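Local coordinates for protein peroxiredoxin (Clostridioides difficile, PDB 6TSB) that probably reduces peroxides through its peroxiredoxin domain and hydrolyses chitin through its family 18 glycosyl hydrolase domain, the part present here, at residues L204-G212 with R219-D227. Sequence-based numbering, arbitrary orientation.
Sequences LMSYDFTAG and RKHQANLFD
In the loop after barrel strand 201-204, Met205-Ser206-Tyr207-Asp208, which matches the Met-Xaa-Tyr-Asp motif of family 18 chitinases, meets a returning part of the same loop, where the side chains of Asp208 and Gln222 run side by side, pointing the same way. Backbone N of Asp208 donates to Gln222 OE1 (3.1 Å, 154° at the hydrogen), somewhat tilted from the carbonyl plane. The glutamine's CG sits between its backbone N and carbonyl carbon (chi1 77°), and a bend at chi2 brings its amide alongside the Asp208 carboxylate, the two planes 36° apart. A long amide suits this place because it can reach a backbone N-H without bringing in a charge. The carboxylate is occupied by Arg263 and Tyr261 of strand 254-264, and a bound PEG lies about 3 Å from the Asp208 side chain.

Phe209 points its CB toward 219-227; Gln222 O lies over one ring face, but is modelled too close, so its exact place is doubtful. Asn224 OD1 approaches the ring edge at Phe209 CD2 (3.4 Å), its amide steeply inclined to the ring, while Asn224 ND2 bonds to Phe226 O (2.9 Å) and to Tyr235 O, so the amide braces its own loop. Met240 of helix 237-246 also packs on the phenyl. Thr210 serves two surroundings: CG2 lies 3.5 Å from His221 O, whereas OG1 holds a water at 2.7 Å that can donate to Lys220 O. Small Ala223 lets its CB settle 3.6 Å from Ser206 O. Trp332 of the second subunit packs on Tyr207, and His221 NE2 bonds to Asp290 OD2 of that subunit, placing the loop at the interface between chains. Such a folded loop at the C-terminal end of a strand is typical of TIM-barrel active-site rims.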
loop_
_atom_site.group_PDB
_atom_site.type_symbol
_atom_site.label_atom_id
_atom_site.label_comp_id
_atom_site.label_asym_id
_atom_site.label_seq_id
_atom_site.Cartn_x
_atom_site.Cartn_y
_atom_site.Cartn_z
ATOM N N LEU A 204 -2.739 9.835 -27.048
ATOM C CA LEU A 204 -1.977 8.580 -26.932
ATOM C C LEU A 204 -2.783 7.628 -26.062
ATOM O O LEU A 204 -2.870 7.864 -24.858
ATOM C CB LEU A 204 -0.575 8.869 -26.371
ATOM C CG LEU A 204 0.196 7.647 -25.868
ATOM C CD1 LEU A 204 0.299 6.577 -26.928
ATOM C CD2 LEU A 204 1.578 8.050 -25.384
ATOM N N MET A 205 -3.256 6.547 -26.650
ATOM C CA MET A 205 -4.021 5.482 -25.951
ATOM C C MET A 205 -3.041 4.482 -25.347
ATOM O O MET A 205 -2.889 3.358 -25.856
ATOM C CB MET A 205 -5.015 4.814 -26.896
ATOM C CG MET A 205 -6.116 5.817 -27.297
ATOM S SD MET A 205 -7.461 5.115 -28.273
ATOM C CE MET A 205 -6.531 4.300 -29.585
ATOM N N SER A 206 -2.412 4.924 -24.266
ATOM C CA SER A 206 -1.305 4.230 -23.574
ATOM C C SER A 206 -1.916 3.255 -22.583
ATOM O O SER A 206 -1.668 3.435 -21.391
ATOM C CB SER A 206 -0.387 5.241 -22.926
ATOM O OG SER A 206 -1.060 6.456 -22.614
ATOM N N TYR A 207 -2.730 2.310 -23.074
ATOM C CA TYR A 207 -3.429 1.277 -22.266
ATOM C C TYR A 207 -3.838 0.135 -23.185
ATOM O O TYR A 207 -3.454 0.155 -24.354
ATOM C CB TYR A 207 -4.617 1.855 -21.494
ATOM C CG TYR A 207 -5.526 2.766 -22.276
ATOM C CD1 TYR A 207 -6.501 2.263 -23.128
ATOM C CD2 TYR A 207 -5.416 4.146 -22.153
ATOM C CE1 TYR A 207 -7.344 3.107 -23.836
ATOM C CE2 TYR A 207 -6.239 4.996 -22.869
ATOM C CZ TYR A 207 -7.196 4.476 -23.718
ATOM O OH TYR A 207 -7.971 5.333 -24.430
ATOM N N ASP A 208 -4.496 -0.877 -22.635
ATOM C CA ASP A 208 -4.920 -2.101 -23.365
ATOM C C ASP A 208 -3.719 -2.877 -23.916
ATOM O O ASP A 208 -3.941 -3.694 -24.820
ATOM C CB ASP A 208 -5.896 -1.764 -24.493
ATOM C CG ASP A 208 -7.324 -1.564 -24.023
ATOM O OD1 ASP A 208 -7.690 -2.153 -22.986
ATOM O OD2 ASP A 208 -8.064 -0.820 -24.706
ATOM N N PHE A 209 -2.510 -2.715 -23.372
ATOM C CA PHE A 209 -1.314 -3.465 -23.850
ATOM C C PHE A 209 -1.640 -4.967 -23.936
ATOM O O PHE A 209 -1.106 -5.613 -24.870
ATOM C CB PHE A 209 -0.072 -3.157 -22.998
ATOM C CG PHE A 209 0.364 -1.702 -22.956
ATOM C CD1 PHE A 209 -0.089 -0.775 -23.885
ATOM C CD2 PHE A 209 1.223 -1.250 -21.972
ATOM C CE1 PHE A 209 0.325 0.549 -23.838
ATOM C CE2 PHE A 209 1.625 0.080 -21.914
ATOM C CZ PHE A 209 1.182 0.979 -22.853
ATOM N N THR A 210 -2.512 -5.510 -23.068
ATOM C CA THR A 210 -2.811 -6.978 -22.992
ATOM C C THR A 210 -4.151 -7.369 -23.633
ATOM O O THR A 210 -4.515 -8.553 -23.515
ATOM C CB THR A 210 -2.826 -7.481 -21.547
ATOM O OG1 THR A 210 -3.711 -6.640 -20.805
ATOM C CG2 THR A 210 -1.446 -7.499 -20.931
ATOM N N ALA A 211 -4.834 -6.445 -24.310
ATOM C CA ALA A 211 -6.141 -6.649 -24.984
ATOM C C ALA A 211 -6.096 -7.763 -26.051
ATOM O O ALA A 211 -7.171 -8.302 -26.362
ATOM C CB ALA A 211 -6.598 -5.344 -25.586
ATOM N N GLY A 212 -4.932 -8.107 -26.606
ATOM C CA GLY A 212 -4.812 -9.174 -27.623
ATOM C C GLY A 212 -4.195 -10.476 -27.111
ATOM O O GLY A 212 -3.989 -11.372 -27.951
ATOM N N ARG A 219 -1.533 -12.199 -18.439
ATOM C CA ARG A 219 -1.484 -11.800 -17.002
ATOM C C ARG A 219 -0.317 -10.831 -16.782
ATOM O O ARG A 219 0.504 -11.066 -15.875
ATOM C CB ARG A 219 -1.359 -13.030 -16.097
ATOM C CG ARG A 219 -2.617 -13.882 -16.005
ATOM C CD ARG A 219 -2.384 -15.146 -15.197
ATOM N NE ARG A 219 -1.801 -16.200 -16.026
ATOM C CZ ARG A 219 -2.249 -17.449 -16.122
ATOM N NH1 ARG A 219 -1.642 -18.309 -16.924
ATOM N NH2 ARG A 219 -3.290 -17.845 -15.409
ATOM N N LYS A 220 -0.253 -9.775 -17.590
ATOM C CA LYS A 220 0.796 -8.734 -17.509
ATOM C C LYS A 220 0.083 -7.391 -17.319
ATOM O O LYS A 220 -1.171 -7.403 -17.324
ATOM C CB LYS A 220 1.655 -8.760 -18.776
ATOM C CG LYS A 220 2.138 -10.130 -19.244
ATOM C CD LYS A 220 3.062 -10.845 -18.277
ATOM C CE LYS A 220 4.285 -11.447 -18.940
ATOM N NZ LYS A 220 5.448 -10.534 -18.835
ATOM N N HIS A 221 0.838 -6.296 -17.176
ATOM C CA HIS A 221 0.305 -4.910 -17.110
ATOM C C HIS A 221 -0.231 -4.468 -18.475
ATOM O O HIS A 221 0.388 -4.818 -19.524
ATOM C CB HIS A 221 1.357 -3.894 -16.669
ATOM C CG HIS A 221 2.039 -4.267 -15.407
ATOM N ND1 HIS A 221 1.338 -4.517 -14.252
ATOM C CD2 HIS A 221 3.349 -4.421 -15.115
ATOM C CE1 HIS A 221 2.185 -4.806 -13.291
ATOM N NE2 HIS A 221 3.430 -4.745 -13.794
ATOM N N GLN A 222 -1.327 -3.705 -18.426
ATOM C CA GLN A 222 -2.050 -3.126 -19.589
ATOM C C GLN A 222 -1.511 -1.718 -19.885
ATOM O O GLN A 222 -1.659 -1.315 -21.046
ATOM C CB GLN A 222 -3.565 -3.107 -19.334
ATOM C CG GLN A 222 -4.044 -2.000 -18.390
ATOM C CD GLN A 222 -5.423 -1.478 -18.743
ATOM O OE1 GLN A 222 -5.786 -1.375 -19.910
ATOM N NE2 GLN A 222 -6.210 -1.110 -17.742
ATOM N N ALA A 223 -0.941 -1.010 -18.892
ATOM C CA ALA A 223 -0.557 0.428 -18.963
ATOM C C ALA A 223 0.729 0.736 -18.150
ATOM O O ALA A 223 0.860 1.862 -17.584
ATOM C CB ALA A 223 -1.714 1.273 -18.501
ATOM N N ASN A 224 1.700 -0.182 -18.152
ATOM C CA ASN A 224 3.002 0.002 -17.455
ATOM C C ASN A 224 3.650 1.301 -17.941
ATOM O O ASN A 224 3.728 1.510 -19.165
ATOM C CB ASN A 224 3.884 -1.237 -17.588
ATOM C CG ASN A 224 4.128 -1.677 -19.015
ATOM O OD1 ASN A 224 3.330 -2.431 -19.601
ATOM N ND2 ASN A 224 5.280 -1.283 -19.545
ATOM N N LEU A 225 4.055 2.187 -17.032
ATOM C CA LEU A 225 4.688 3.460 -17.469
ATOM C C LEU A 225 6.106 3.136 -17.988
ATOM O O LEU A 225 6.452 3.635 -19.080
ATOM C CB LEU A 225 4.678 4.473 -16.330
ATOM C CG LEU A 225 5.364 5.801 -16.630
ATOM C CD1 LEU A 225 4.750 6.489 -17.846
ATOM C CD2 LEU A 225 5.337 6.729 -15.420
ATOM N N PHE A 226 6.848 2.241 -17.317
ATOM C CA PHE A 226 8.187 1.741 -17.751
ATOM C C PHE A 226 8.165 0.217 -17.883
ATOM O O PHE A 226 7.147 -0.378 -17.536
ATOM C CB PHE A 226 9.261 2.222 -16.782
ATOM C CG PHE A 226 9.387 3.721 -16.726
ATOM C CD1 PHE A 226 9.956 4.423 -17.782
ATOM C CD2 PHE A 226 8.989 4.427 -15.611
ATOM C CE1 PHE A 226 10.108 5.803 -17.718
ATOM C CE2 PHE A 226 9.113 5.807 -15.560
ATOM C CZ PHE A 226 9.672 6.495 -16.612
ATOM N N ASP A 227 9.226 -0.390 -18.424
ATOM C CA ASP A 227 9.329 -1.871 -18.562
ATOM C C ASP A 227 9.571 -2.501 -17.175
ATOM O O ASP A 227 10.080 -1.780 -16.258
ATOM C CB ASP A 227 10.440 -2.275 -19.543
ATOM C CG ASP A 227 10.170 -1.994 -21.018
ATOM O OD1 ASP A 227 8.977 -1.911 -21.402
ATOM O OD2 ASP A 227 11.164 -1.877 -21.783
HETATM O O HOH W 1 -4.093 -7.519 -18.273
#